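Local coordinates for putative polyketide synthase (Brevibacillus brevis, PDB 5HU7), which probably dehydrates beta-hydroxyacyl chains carried on acyl carrier protein, acting as the dehydratase domain of a trans-AT polyketide synthase, at residues K18-L23 with R27-F32; E57-A62 with L109-Y114; T33-F38 with L43-R48; I53-M58 with V126-M131; A61-A66 with V132-F137. All blocks are in the same frame, centred on the assembly; numbering follows the deposited sequence.

Contact 1: K18-L23 with R27-F32; sequences KNTSDL and RYSSSF
Arg-27 meets Ser-21 and Thr-20 at the turn end of an antiparallel beta hairpin, in which short strand 18-19 lies along strand 26-32 of this hotdog-family domain. Arg-27 N donates to Ser-21 OG (2.9 Å), and Arg-27 O accepts from Thr-20 N (2.9 Å). With CG set between the backbone N and the carbonyl carbon (chi1 72°), the extended arginine runs across Thr-20, where NE makes a weak bond to OG1; NH1 continues to Tyr-114 OH. An Asx turn shapes this end: Asn-19 OD1 accepts from both Ser-21 N (3.0 Å) and Ser-21 OG (2.7 Å). Tyr-28 and Asn-19 form a non-hydrogen-bonded pair, amide and ring planes 50° apart, with ND2 3.6 Å from CE2; ND2 itself bonds Ser-21 O of the second subunit. With an alanine in place of Asn-19, Ser-21 would probably lose the acceptor that steadies its hydroxyl beneath Arg-27 N, and the neighbouring subunit's carbonyl its donor. Ser-29 and Lys-18 then exchange two backbone bonds, the shorter from Ser-29 N to Lys-18 O (2.8 Å). Beside them Ser-29 OG, also bonded to His-98 ND1, lies 2.7 Å from Thr-20 OG1 in a hydroxyl-hydroxyl hydrogen bond.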
# COMPACT_ATOMS: atom_id res chain seq x y z
N LYS A 18 0.04 -3.45 4.97
CA LYS A 18 -0.47 -2.79 3.76
C LYS A 18 -0.43 -1.31 3.82
O LYS A 18 -0.61 -0.72 4.88
CB LYS A 18 -1.96 -3.18 3.51
CG LYS A 18 -2.20 -4.58 2.96
CD LYS A 18 -1.61 -4.75 1.55
CE LYS A 18 -2.13 -5.97 0.81
NZ LYS A 18 -1.72 -7.24 1.45
N ASN A 19 -0.39 -0.70 2.64
CA ASN A 19 -0.46 0.73 2.49
C ASN A 19 -1.94 0.99 2.28
O ASN A 19 -2.49 0.50 1.31
CB ASN A 19 0.34 1.19 1.29
CG ASN A 19 0.35 2.68 1.11
OD1 ASN A 19 -0.60 3.36 1.48
ND2 ASN A 19 1.40 3.21 0.55
N THR A 20 -2.59 1.72 3.20
CA THR A 20 -4.01 2.01 3.09
C THR A 20 -4.25 3.51 2.98
O THR A 20 -5.29 4.01 3.42
CB THR A 20 -4.77 1.42 4.28
OG1 THR A 20 -4.30 2.06 5.48
CG2 THR A 20 -4.65 -0.06 4.36
N SER A 21 -3.32 4.23 2.35
CA SER A 21 -3.44 5.66 2.17
C SER A 21 -4.66 6.00 1.35
O SER A 21 -5.02 5.24 0.46
CB SER A 21 -2.22 6.21 1.46
OG SER A 21 -1.07 5.89 2.22
N ASP A 22 -5.28 7.13 1.63
CA ASP A 22 -6.49 7.56 0.92
C ASP A 22 -6.46 9.06 0.75
O ASP A 22 -5.41 9.66 1.00
CB ASP A 22 -7.76 7.04 1.66
CG ASP A 22 -8.09 7.63 3.02
OD1 ASP A 22 -7.30 8.47 3.52
OD2 ASP A 22 -9.11 7.23 3.60
N LEU A 23 -7.58 9.66 0.30
CA LEU A 23 -7.68 11.12 0.12
C LEU A 23 -7.36 11.91 1.37
O LEU A 23 -6.78 12.98 1.27
CB LEU A 23 -9.10 11.51 -0.31
CG LEU A 23 -9.41 11.34 -1.77
CD1 LEU A 23 -10.90 11.39 -2.01
CD2 LEU A 23 -8.69 12.40 -2.60
N ARG A 27 -1.13 6.46 5.09
CA ARG A 27 -1.04 5.52 6.21
C ARG A 27 -0.85 4.07 5.83
O ARG A 27 -1.06 3.67 4.70
CB ARG A 27 -2.26 5.64 7.14
CG ARG A 27 -3.53 5.09 6.56
CD ARG A 27 -4.64 5.02 7.59
NE ARG A 27 -5.85 4.39 7.04
CZ ARG A 27 -7.02 4.31 7.69
NH1 ARG A 27 -7.15 4.81 8.92
NH2 ARG A 27 -8.06 3.71 7.11
N TYR A 28 -0.44 3.29 6.82
CA TYR A 28 -0.21 1.87 6.68
C TYR A 28 -1.05 1.16 7.75
O TYR A 28 -1.32 1.74 8.80
CB TYR A 28 1.29 1.56 6.81
CG TYR A 28 2.13 2.37 5.85
CD1 TYR A 28 2.52 3.66 6.17
CD2 TYR A 28 2.41 1.90 4.57
CE1 TYR A 28 3.19 4.47 5.24
CE2 TYR A 28 3.13 2.67 3.66
CZ TYR A 28 3.54 3.95 4.01
OH TYR A 28 4.21 4.76 3.13
N SER A 29 -1.55 -0.03 7.44
CA SER A 29 -2.40 -0.79 8.37
C SER A 29 -1.92 -2.20 8.49
O SER A 29 -1.48 -2.79 7.50
CB SER A 29 -3.86 -0.77 7.94
OG SER A 29 -4.28 0.57 7.68
N SER A 30 -1.99 -2.73 9.72
CA SER A 30 -1.61 -4.10 10.07
C SER A 30 -2.66 -4.67 10.99
O SER A 30 -3.24 -3.94 11.78
CB SER A 30 -0.26 -4.11 10.77
OG SER A 30 0.70 -3.50 9.94
N SER A 31 -2.91 -5.98 10.89
CA SER A 31 -3.85 -6.69 11.76
C SER A 31 -3.05 -7.71 12.53
O SER A 31 -2.38 -8.53 11.92
CB SER A 31 -4.98 -7.32 10.95
OG SER A 31 -5.78 -6.33 10.33
N PHE A 32 -3.06 -7.63 13.87
CA PHE A 32 -2.27 -8.51 14.73
C PHE A 32 -3.13 -9.39 15.60
O PHE A 32 -4.13 -8.93 16.14
CB PHE A 32 -1.34 -7.70 15.64
CG PHE A 32 -0.33 -6.84 14.92
CD1 PHE A 32 0.63 -7.41 14.10
CD2 PHE A 32 -0.30 -5.47 15.11
CE1 PHE A 32 1.58 -6.61 13.45
CE2 PHE A 32 0.63 -4.68 14.45
CZ PHE A 32 1.56 -5.25 13.63

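Contact 2: E57-A62 with L109-Y114; sequences EMARAA and LAYKIY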
# COMPACT_ATOMS: atom_id res chain seq x y z
N GLU A 57 10.26 0.14 15.53
CA GLU A 57 10.44 -0.63 14.29
C GLU A 57 9.29 -0.38 13.28
O GLU A 57 9.56 -0.17 12.11
CB GLU A 57 10.55 -2.13 14.63
CG GLU A 57 10.86 -3.05 13.48
CD GLU A 57 12.06 -2.67 12.64
OE1 GLU A 57 13.06 -2.21 13.22
OE2 GLU A 57 11.99 -2.80 11.40
N MET A 58 8.03 -0.36 13.77
CA MET A 58 6.85 -0.07 12.94
C MET A 58 6.90 1.36 12.37
O MET A 58 6.70 1.56 11.19
CB MET A 58 5.55 -0.28 13.74
CG MET A 58 4.33 -0.41 12.86
SD MET A 58 2.73 -0.36 13.70
CE MET A 58 2.82 -1.69 14.65
N ALA A 59 7.19 2.34 13.22
CA ALA A 59 7.31 3.75 12.83
C ALA A 59 8.43 3.96 11.82
O ALA A 59 8.25 4.72 10.86
CB ALA A 59 7.59 4.58 14.06
N ARG A 60 9.56 3.29 12.01
CA ARG A 60 10.71 3.37 11.11
C ARG A 60 10.38 2.77 9.75
O ARG A 60 10.77 3.32 8.73
CB ARG A 60 11.88 2.61 11.74
CG ARG A 60 13.17 2.69 10.96
CD ARG A 60 14.02 1.50 11.26
NE ARG A 60 13.42 0.25 10.78
CZ ARG A 60 13.46 -0.21 9.52
NH1 ARG A 60 14.08 0.49 8.58
NH2 ARG A 60 12.89 -1.37 9.21
N ALA A 61 9.73 1.61 9.75
CA ALA A 61 9.33 0.94 8.53
C ALA A 61 8.36 1.82 7.70
O ALA A 61 8.58 1.97 6.51
CB ALA A 61 8.67 -0.39 8.88
N ALA A 62 7.39 2.51 8.34
CA ALA A 62 6.43 3.42 7.68
C ALA A 62 7.12 4.59 7.03
O ALA A 62 6.81 4.93 5.90
CB ALA A 62 5.41 3.92 8.68
N LEU A 109 9.04 14.94 9.59
CA LEU A 109 7.74 14.31 9.50
C LEU A 109 7.28 13.96 10.87
O LEU A 109 8.11 13.69 11.73
CB LEU A 109 7.85 13.00 8.74
CG LEU A 109 8.32 13.08 7.35
CD1 LEU A 109 8.87 11.75 6.90
CD2 LEU A 109 7.22 13.59 6.44
N ALA A 110 5.97 13.82 11.04
CA ALA A 110 5.38 13.35 12.28
C ALA A 110 4.74 12.00 12.02
O ALA A 110 4.28 11.72 10.91
CB ALA A 110 4.35 14.34 12.77
N TYR A 111 4.74 11.14 13.01
CA TYR A 111 4.04 9.87 12.86
C TYR A 111 3.15 9.60 14.05
O TYR A 111 3.39 10.12 15.14
CB TYR A 111 4.98 8.68 12.61
CG TYR A 111 5.70 8.18 13.84
CD1 TYR A 111 5.11 7.27 14.69
CD2 TYR A 111 6.98 8.62 14.14
CE1 TYR A 111 5.72 6.90 15.88
CE2 TYR A 111 7.62 8.24 15.32
CZ TYR A 111 7.00 7.35 16.17
OH TYR A 111 7.66 6.97 17.31
N LYS A 112 2.12 8.79 13.84
CA LYS A 112 1.23 8.34 14.90
C LYS A 112 0.87 6.91 14.67
O LYS A 112 0.44 6.57 13.58
CB LYS A 112 -0.08 9.11 14.95
CG LYS A 112 0.05 10.55 15.32
CD LYS A 112 -1.27 11.09 15.91
CE LYS A 112 -1.90 12.18 15.10
NZ LYS A 112 -1.27 13.48 15.36
N ILE A 113 0.92 6.12 15.72
CA ILE A 113 0.51 4.72 15.69
C ILE A 113 -0.80 4.75 16.43
O ILE A 113 -0.86 5.25 17.55
CB ILE A 113 1.54 3.76 16.30
CG1 ILE A 113 2.81 3.74 15.44
CG2 ILE A 113 0.96 2.35 16.43
CD1 ILE A 113 4.10 3.05 16.09
N TYR A 114 -1.86 4.27 15.82
CA TYR A 114 -3.18 4.36 16.44
C TYR A 114 -4.08 3.22 16.01
O TYR A 114 -3.81 2.58 15.00
CB TYR A 114 -3.81 5.74 16.10
CG TYR A 114 -4.16 5.92 14.65
CD1 TYR A 114 -3.27 6.48 13.75
CD2 TYR A 114 -5.43 5.58 14.18
CE1 TYR A 114 -3.60 6.65 12.40
CE2 TYR A 114 -5.78 5.77 12.84
CZ TYR A 114 -4.87 6.30 11.96
OH TYR A 114 -5.24 6.45 10.64
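Glu-57 OE2 is gripped by Arg-60 NH2 (2.8 Å) and by His-13 NE2. The first is a salt bridge within one helical turn: the oxygen sits in the guanidinium plane and is met on its syn side. Glu-57 OE1 takes the backbone N of Val-207 and Phe-208, so the carboxylate ties the helix to a more distant loop. Arg-60 leaves the helix on the side turned from strand 109-114, and the strand is met by Met-58 and Ala-59. The segment axes pass 9.4 Å apart with their directions at 130°, and Ala-59 is the residue facing the ring of Tyr-111. Its CB stands over one face of the Tyr-111 ring in a CH-pi contact, 3.5 Å from the centroid and 15° off the normal. Tyr-111 CG lies between its backbone N and carbonyl carbon (chi1 77°), which lays the ring under the helix. A serine in place of Tyr-111 would probably open a gap below the Ala-59 methyl and leave Met-79 and Val-82 without their aromatic neighbour. Next along the strand, Ile-113 reaches Ala-59 CB with CD1 (4.3 Å) and Met-58 SD with CG2 (4.2 Å). No hydrogen bond crosses here: helix segment 57-62 meets strand segment 109-114 by apolar packing, while charge is paired on the side turned away.

Contact 3: T33-F38 with L43-R48; sequences TGQELF and LGNGQR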
# COMPACT_ATOMS: atom_id res chain seq x y z
N THR A 33 -2.73 -10.66 15.70
CA THR A 33 -3.37 -11.70 16.49
C THR A 33 -2.61 -11.97 17.80
O THR A 33 -3.19 -12.51 18.70
CB THR A 33 -3.42 -13.04 15.70
OG1 THR A 33 -2.10 -13.60 15.52
CG2 THR A 33 -4.14 -12.91 14.37
N GLY A 34 -1.32 -11.65 17.87
CA GLY A 34 -0.48 -11.97 19.01
C GLY A 34 0.48 -13.09 18.68
O GLY A 34 1.38 -13.37 19.46
N GLN A 35 0.30 -13.75 17.52
CA GLN A 35 1.18 -14.83 17.07
C GLN A 35 2.29 -14.35 16.13
O GLN A 35 3.15 -15.15 15.80
CB GLN A 35 0.34 -15.91 16.35
CG GLN A 35 -0.69 -16.63 17.22
CD GLN A 35 -0.03 -17.39 18.34
OE1 GLN A 35 -0.07 -16.98 19.50
NE2 GLN A 35 0.66 -18.49 18.02
N GLU A 36 2.31 -13.07 15.73
CA GLU A 36 3.32 -12.59 14.79
C GLU A 36 4.74 -12.53 15.41
O GLU A 36 4.93 -12.88 16.57
CB GLU A 36 2.89 -11.27 14.16
CG GLU A 36 1.64 -11.38 13.30
CD GLU A 36 0.30 -11.31 14.01
OE1 GLU A 36 0.28 -11.04 15.24
OE2 GLU A 36 -0.73 -11.52 13.34
N LEU A 37 5.74 -12.19 14.58
CA LEU A 37 7.18 -12.14 14.90
C LEU A 37 7.59 -11.38 16.18
O LEU A 37 8.25 -11.96 17.06
CB LEU A 37 7.92 -11.53 13.68
CG LEU A 37 9.44 -11.55 13.69
CD1 LEU A 37 9.98 -12.98 13.94
CD2 LEU A 37 9.97 -11.02 12.39
N PHE A 38 7.21 -10.12 16.28
CA PHE A 38 7.57 -9.30 17.45
C PHE A 38 6.67 -9.64 18.63
O PHE A 38 7.09 -9.52 19.78
CB PHE A 38 7.50 -7.80 17.12
CG PHE A 38 8.62 -7.37 16.21
CD1 PHE A 38 8.62 -7.73 14.86
CD2 PHE A 38 9.69 -6.64 16.70
CE1 PHE A 38 9.67 -7.36 14.03
CE2 PHE A 38 10.74 -6.27 15.86
CZ PHE A 38 10.72 -6.63 14.54
N LEU A 43 4.80 -20.21 24.77
CA LEU A 43 3.66 -21.13 24.72
C LEU A 43 2.27 -20.52 24.41
O LEU A 43 1.28 -20.86 25.08
CB LEU A 43 3.59 -21.97 26.02
CG LEU A 43 3.03 -23.39 25.83
CD1 LEU A 43 4.12 -24.34 25.32
CD2 LEU A 43 2.38 -23.90 27.10
N GLY A 44 2.19 -19.71 23.35
CA GLY A 44 0.94 -19.13 22.87
C GLY A 44 0.74 -17.68 23.22
O GLY A 44 1.71 -16.91 23.26
N ASN A 45 -0.52 -17.28 23.48
CA ASN A 45 -0.85 -15.90 23.77
C ASN A 45 -1.90 -15.71 24.88
O ASN A 45 -2.22 -16.63 25.62
CB ASN A 45 -1.25 -15.19 22.42
CG ASN A 45 -2.64 -15.39 21.83
OD1 ASN A 45 -3.67 -15.29 22.51
ND2 ASN A 45 -2.71 -15.44 20.50
N GLY A 46 -2.24 -14.45 25.10
CA GLY A 46 -3.22 -13.88 26.03
C GLY A 46 -3.03 -12.37 26.03
O GLY A 46 -2.12 -11.86 25.33
N GLN A 47 -3.88 -11.60 26.76
CA GLN A 47 -3.71 -10.16 26.65
C GLN A 47 -2.37 -9.70 27.19
O GLN A 47 -1.89 -10.20 28.20
CB GLN A 47 -4.83 -9.38 27.34
CG GLN A 47 -4.91 -7.93 26.84
CD GLN A 47 -6.16 -7.22 27.26
OE1 GLN A 47 -6.91 -6.69 26.41
NE2 GLN A 47 -6.36 -7.06 28.56
N ARG A 48 -1.81 -8.68 26.53
CA ARG A 48 -0.53 -8.11 26.91
C ARG A 48 -0.21 -6.84 26.13
O ARG A 48 -0.80 -6.56 25.11
CB ARG A 48 0.61 -9.13 26.73
CG ARG A 48 0.80 -9.60 25.31
CD ARG A 48 1.78 -10.72 25.29
NE ARG A 48 2.08 -11.22 23.95
CZ ARG A 48 1.24 -11.93 23.20
NH1 ARG A 48 0.02 -12.20 23.64
NH2 ARG A 48 1.62 -12.35 22.01
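The Arg-48 guanidinium is engaged at its edges: Gly-34 O lies in its plane, 2.8 Å from NH2, in a bond that is weak because it is bent. NH2 also donates to Met-39 O, and NH1 makes a second weak bond to Gly-46 O (2.7 Å). The other flat groups are two amides. The Gln-35 and Asn-45 side chains cross at about a right angle, their amide planes 59° apart, and Asn-45 ND2 donates to Gln-35 OE1 (3.2 Å) from a position tilted 30° out of the carbonyl plane. Gln-35 folds back at chi2 (-63°) to bring its oxygen to this place. Behind the contact, the loop 33-38 is held by its own side chains. Glu-36 OE1 accepts from Thr-33 N (3.1 Å) and Gly-34 N (3.1 Å), both on the syn side, and Thr-33 OG1 accepts from Gln-35 N (3.1 Å) in an ST turn. Gly-34 has a positive phi, at which a beta carbon would jam against the carbonyl of Thr-33; it would also stand close to Asn-45 ND2 and Arg-48 NH2. Residues 43-48 fall within a sequence matching the HxxxGxxxxP signature of polyketide synthase dehydratases, with Gly-46 as its glycine; in relatives the histidine of that signature is catalytic. Several residues of this surface contact also touch crystal neighbours. Its few bonds, mostly bent or tilted, imply that the two parts of this one loop are joined through polar groups rather than by apolar packing, with the arginine bridging carbonyls of both parts.

Contact 4: I53-M58 with V126-M131; sequences IAYLEM and VHSHGM
Tyr-55 reaches from helix 52-65 toward strand 125-135, crosses His-127 obliquely and lies beside Ser-128. One side of its ring does the touching: CD1 lies 3.8 Å from Ser-128 CB, and CE1, one atom further out, lies 4.1 Å from His-127 CB. CG is anti to the carbonyl carbon (chi1 -69°), and this carries the ring outward from the helix across a CA-to-CA separation of 7.1 Å between Tyr-55 and Ser-128. That two consecutive strand residues meet one ring is the work of a classic beta bulge. His-127 and Ser-128 both face Ile-113 in the adjoining strand, with Ile-113 O bonded to His-127 N and Ile-113 N to Ser-128 O. The bulge, with His-127 at a psi of -40°, turns both CB atoms toward the helix instead of one to each face of the sheet. The polar ends are engaged by other partners. Tyr-55 OH bonds Leu-88 N; the His-127 imidazole is held at both nitrogens, ND1 by Asp-86 O and NE2 by Ser-115 OG; Ser-128 OG pairs with Thr-84 OG1. The two imidazole bonds fix its rotation, and that of Tyr-55 OH tethers the far end of its ring. The contact of the ring with the two CB atoms is carbon packing, with no hydrogen bond. Around it, the Tyr-55 ring also meets Phe-50 edge-to-face and touches Thr-84 of strand 76-84 and Phe-242 of strand 241-249. The start of the helix packs where strands 108-115, 125-135 and 76-84 run side by side, with strand 241-249 the next neighbour of 76-84.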
# COMPACT_ATOMS: atom_id res chain seq x y z
N ILE A 53 9.99 -1.95 21.56
CA ILE A 53 10.73 -1.85 20.28
C ILE A 53 9.85 -2.01 19.04
O ILE A 53 10.20 -1.50 17.98
CB ILE A 53 11.93 -2.83 20.21
CG1 ILE A 53 11.46 -4.30 20.52
CG2 ILE A 53 13.05 -2.32 21.15
CD1 ILE A 53 12.41 -5.34 20.20
N ALA A 54 8.74 -2.71 19.16
CA ALA A 54 7.87 -2.91 18.02
C ALA A 54 7.28 -1.58 17.55
O ALA A 54 7.14 -1.39 16.35
CB ALA A 54 6.77 -3.89 18.36
N TYR A 55 7.07 -0.62 18.48
CA TYR A 55 6.58 0.71 18.14
C TYR A 55 7.61 1.48 17.32
O TYR A 55 7.24 2.21 16.41
CB TYR A 55 6.28 1.52 19.41
CG TYR A 55 5.11 1.04 20.22
CD1 TYR A 55 3.80 1.33 19.84
CD2 TYR A 55 5.30 0.40 21.44
CE1 TYR A 55 2.71 1.00 20.66
CE2 TYR A 55 4.22 0.05 22.25
CZ TYR A 55 2.94 0.39 21.88
OH TYR A 55 1.88 0.07 22.69
N LEU A 56 8.90 1.33 17.66
CA LEU A 56 9.97 2.03 16.96
C LEU A 56 10.23 1.46 15.60
O LEU A 56 10.43 2.19 14.63
CB LEU A 56 11.24 1.98 17.79
CG LEU A 56 11.17 2.56 19.21
CD1 LEU A 56 12.47 2.28 19.95
CD2 LEU A 56 10.88 4.02 19.19
N GLU A 57 10.26 0.14 15.53
CA GLU A 57 10.44 -0.63 14.29
C GLU A 57 9.29 -0.38 13.28
O GLU A 57 9.56 -0.17 12.11
CB GLU A 57 10.55 -2.13 14.63
CG GLU A 57 10.86 -3.05 13.48
CD GLU A 57 12.06 -2.67 12.64
OE1 GLU A 57 13.06 -2.21 13.22
OE2 GLU A 57 11.99 -2.80 11.40
N MET A 58 8.03 -0.36 13.77
CA MET A 58 6.85 -0.07 12.94
C MET A 58 6.90 1.36 12.37
O MET A 58 6.70 1.56 11.19
CB MET A 58 5.55 -0.28 13.74
CG MET A 58 4.33 -0.41 12.86
SD MET A 58 2.73 -0.36 13.70
CE MET A 58 2.82 -1.69 14.65
N VAL A 126 -4.54 7.02 20.00
CA VAL A 126 -3.13 7.17 19.60
C VAL A 126 -2.27 6.55 20.68
O VAL A 126 -2.30 6.99 21.83
CB VAL A 126 -2.72 8.64 19.34
CG1 VAL A 126 -1.22 8.75 19.04
CG2 VAL A 126 -3.55 9.22 18.19
N HIS A 127 -1.52 5.53 20.32
CA HIS A 127 -0.68 4.80 21.25
C HIS A 127 0.71 5.36 21.28
O HIS A 127 1.29 5.42 22.33
CB HIS A 127 -0.63 3.29 20.87
CG HIS A 127 -1.97 2.65 20.72
ND1 HIS A 127 -2.87 2.60 21.77
CD2 HIS A 127 -2.57 2.13 19.62
CE1 HIS A 127 -3.96 2.02 21.28
NE2 HIS A 127 -3.83 1.73 20.00
N SER A 128 1.26 5.73 20.13
CA SER A 128 2.62 6.23 20.04
C SER A 128 2.74 7.33 18.97
O SER A 128 2.01 7.30 18.00
CB SER A 128 3.56 5.08 19.71
OG SER A 128 4.93 5.44 19.81
N HIS A 129 3.60 8.31 19.19
CA HIS A 129 3.87 9.36 18.22
C HIS A 129 5.31 9.85 18.37
O HIS A 129 5.93 9.66 19.41
CB HIS A 129 2.85 10.52 18.32
CG HIS A 129 2.84 11.21 19.64
ND1 HIS A 129 1.91 10.82 20.58
CD2 HIS A 129 3.64 12.13 20.20
CE1 HIS A 129 2.17 11.53 21.67
NE2 HIS A 129 3.23 12.27 21.51
N GLY A 130 5.82 10.47 17.33
CA GLY A 130 7.16 11.01 17.32
C GLY A 130 7.48 11.72 16.04
O GLY A 130 6.67 11.74 15.11
N MET A 131 8.64 12.36 15.99
CA MET A 131 9.12 13.09 14.83
C MET A 131 10.23 12.31 14.18
O MET A 131 10.96 11.62 14.89
CB MET A 131 9.66 14.46 15.24
CG MET A 131 8.65 15.31 16.00
SD MET A 131 7.28 15.84 14.96
CE MET A 131 5.87 15.47 16.01

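Contact 5: A61-A66 with V132-F137; sequences AAVKQA and VEFTSF
The last turn of helix 52-65 stands over the outgoing end of strand 125-135, with the CA atoms of Val-63 and Val-132 7.7 Å apart and no backbone bond between them. Val-63 points at the strand and meets Val-132 tip to tip. Both methyls take part: CG1 lies 3.5 Å from Val-132 CG1, and CG2 lies 4.0 Å from Val-132 CG2. In Val-132, CG1 is anti to the backbone N (chi1 177°), and its two methyl groups are thereby spread toward the helix. Phe-134, two residues on and on the same side of the strand, slides past Val-63 in the opposite direction, its ring turned obliquely to the valine methyl. The modelled approach of that ring to Val-63 CG1 is too short to be real, so its detailed fit is doubtful. Between the two, Glu-133 faces the other way and forms a salt bridge with Arg-78. The contact is thus a small patch of branched and aromatic carbon at the end of the helix. Val-63 also packs on Ile-101 of strand 95-105, while Val-132 and Phe-134 both lean on Ile-77 of strand 76-84. Backbone bonding joins Val-132 to Leu-109 in strand 108-115, and Ala-66, just after the helix, touches Leu-23 of the second subunit.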
# COMPACT_ATOMS: atom_id res chain seq x y z
N ALA A 61 9.73 1.61 9.75
CA ALA A 61 9.33 0.94 8.53
C ALA A 61 8.36 1.82 7.70
O ALA A 61 8.58 1.97 6.51
CB ALA A 61 8.67 -0.39 8.88
N ALA A 62 7.39 2.51 8.34
CA ALA A 62 6.43 3.42 7.68
C ALA A 62 7.12 4.59 7.03
O ALA A 62 6.81 4.93 5.90
CB ALA A 62 5.41 3.92 8.68
N VAL A 63 7.99 5.24 7.77
CA VAL A 63 8.77 6.38 7.28
C VAL A 63 9.64 6.00 6.06
O VAL A 63 9.64 6.72 5.08
CB VAL A 63 9.57 6.95 8.46
CG1 VAL A 63 10.76 7.76 8.00
CG2 VAL A 63 8.66 7.78 9.34
N LYS A 64 10.34 4.87 6.13
CA LYS A 64 11.15 4.40 5.00
C LYS A 64 10.24 4.11 3.78
O LYS A 64 10.63 4.45 2.67
CB LYS A 64 11.98 3.17 5.40
CG LYS A 64 13.14 2.89 4.47
CD LYS A 64 13.85 1.57 4.79
CE LYS A 64 14.98 1.26 3.83
NZ LYS A 64 14.50 1.04 2.43
N GLN A 65 9.04 3.51 3.99
CA GLN A 65 8.08 3.27 2.88
C GLN A 65 7.61 4.60 2.28
O GLN A 65 7.58 4.72 1.08
CB GLN A 65 6.84 2.47 3.36
CG GLN A 65 7.12 1.00 3.58
CD GLN A 65 7.39 0.26 2.30
OE1 GLN A 65 6.72 0.45 1.29
NE2 GLN A 65 8.35 -0.65 2.33
N ALA A 66 7.27 5.57 3.13
CA ALA A 66 6.89 6.93 2.75
C ALA A 66 8.16 7.78 2.38
O ALA A 66 8.56 8.65 3.15
CB ALA A 66 6.17 7.58 3.93
N VAL A 132 10.37 12.44 12.86
CA VAL A 132 11.43 11.78 12.09
C VAL A 132 12.11 12.69 11.08
O VAL A 132 11.44 13.44 10.40
CB VAL A 132 10.92 10.50 11.41
CG1 VAL A 132 12.01 9.86 10.55
CG2 VAL A 132 10.41 9.53 12.45
N GLU A 133 13.47 12.59 10.99
CA GLU A 133 14.31 13.27 10.00
C GLU A 133 15.18 12.27 9.28
O GLU A 133 15.63 11.27 9.86
CB GLU A 133 15.24 14.30 10.62
CG GLU A 133 14.53 15.38 11.42
CD GLU A 133 15.49 16.12 12.32
OE1 GLU A 133 15.90 17.25 11.96
OE2 GLU A 133 15.89 15.53 13.34
N PHE A 134 15.43 12.56 8.03
CA PHE A 134 16.32 11.85 7.13
C PHE A 134 17.55 12.67 7.05
O PHE A 134 17.47 13.85 6.75
CB PHE A 134 15.71 11.75 5.75
CG PHE A 134 14.45 10.92 5.78
CD1 PHE A 134 14.51 9.55 6.00
CD2 PHE A 134 13.23 11.49 5.52
CE1 PHE A 134 13.35 8.78 6.02
CE2 PHE A 134 12.07 10.73 5.54
CZ PHE A 134 12.14 9.38 5.80
N THR A 135 18.67 12.08 7.37
CA THR A 135 19.92 12.80 7.40
C THR A 135 21.08 11.88 7.07
O THR A 135 20.97 10.68 7.26
CB THR A 135 20.07 13.47 8.79
OG1 THR A 135 21.19 14.37 8.77
CG2 THR A 135 20.20 12.46 9.92
N SER A 136 22.20 12.47 6.64
CA SER A 136 23.41 11.76 6.32
C SER A 136 24.31 11.93 7.51
O SER A 136 24.78 13.03 7.77
CB SER A 136 24.06 12.31 5.06
OG SER A 136 23.08 12.38 4.04
N PHE A 137 24.53 10.84 8.26
CA PHE A 137 25.42 10.90 9.42
C PHE A 137 26.87 10.97 8.96
O PHE A 137 27.41 10.00 8.48
CB PHE A 137 25.19 9.74 10.39
CG PHE A 137 23.82 9.83 11.03
CD1 PHE A 137 23.57 10.74 12.05
CD2 PHE A 137 22.81 8.95 10.67
CE1 PHE A 137 22.34 10.81 12.65
CE2 PHE A 137 21.58 8.99 11.30
CZ PHE A 137 21.34 9.94 12.27

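From the N terminus, contact 1 closes the first hairpin and contact 3 the loop that follows strand 26-32; the two stand in series. The chain then enters helix 52-65, from which contacts 4, 2 and 5 leave in turn. Contacts 2 and 4 start from the same stretch of helix, sharing Glu-57 and Met-58, and contact 2 closes the shorter loop, while contacts 4 and 5 cross. Contacts 2 and 4 have centres about 5 Å apart. Together these three fasten successive turns of one helix to neighbouring strands 108-115 and 125-135. Phe-32 on Met-58 and Tyr-28 on Ala-62 bring contact 1 against the same helix, and Phe-38 on Glu-57 brings in contact 3.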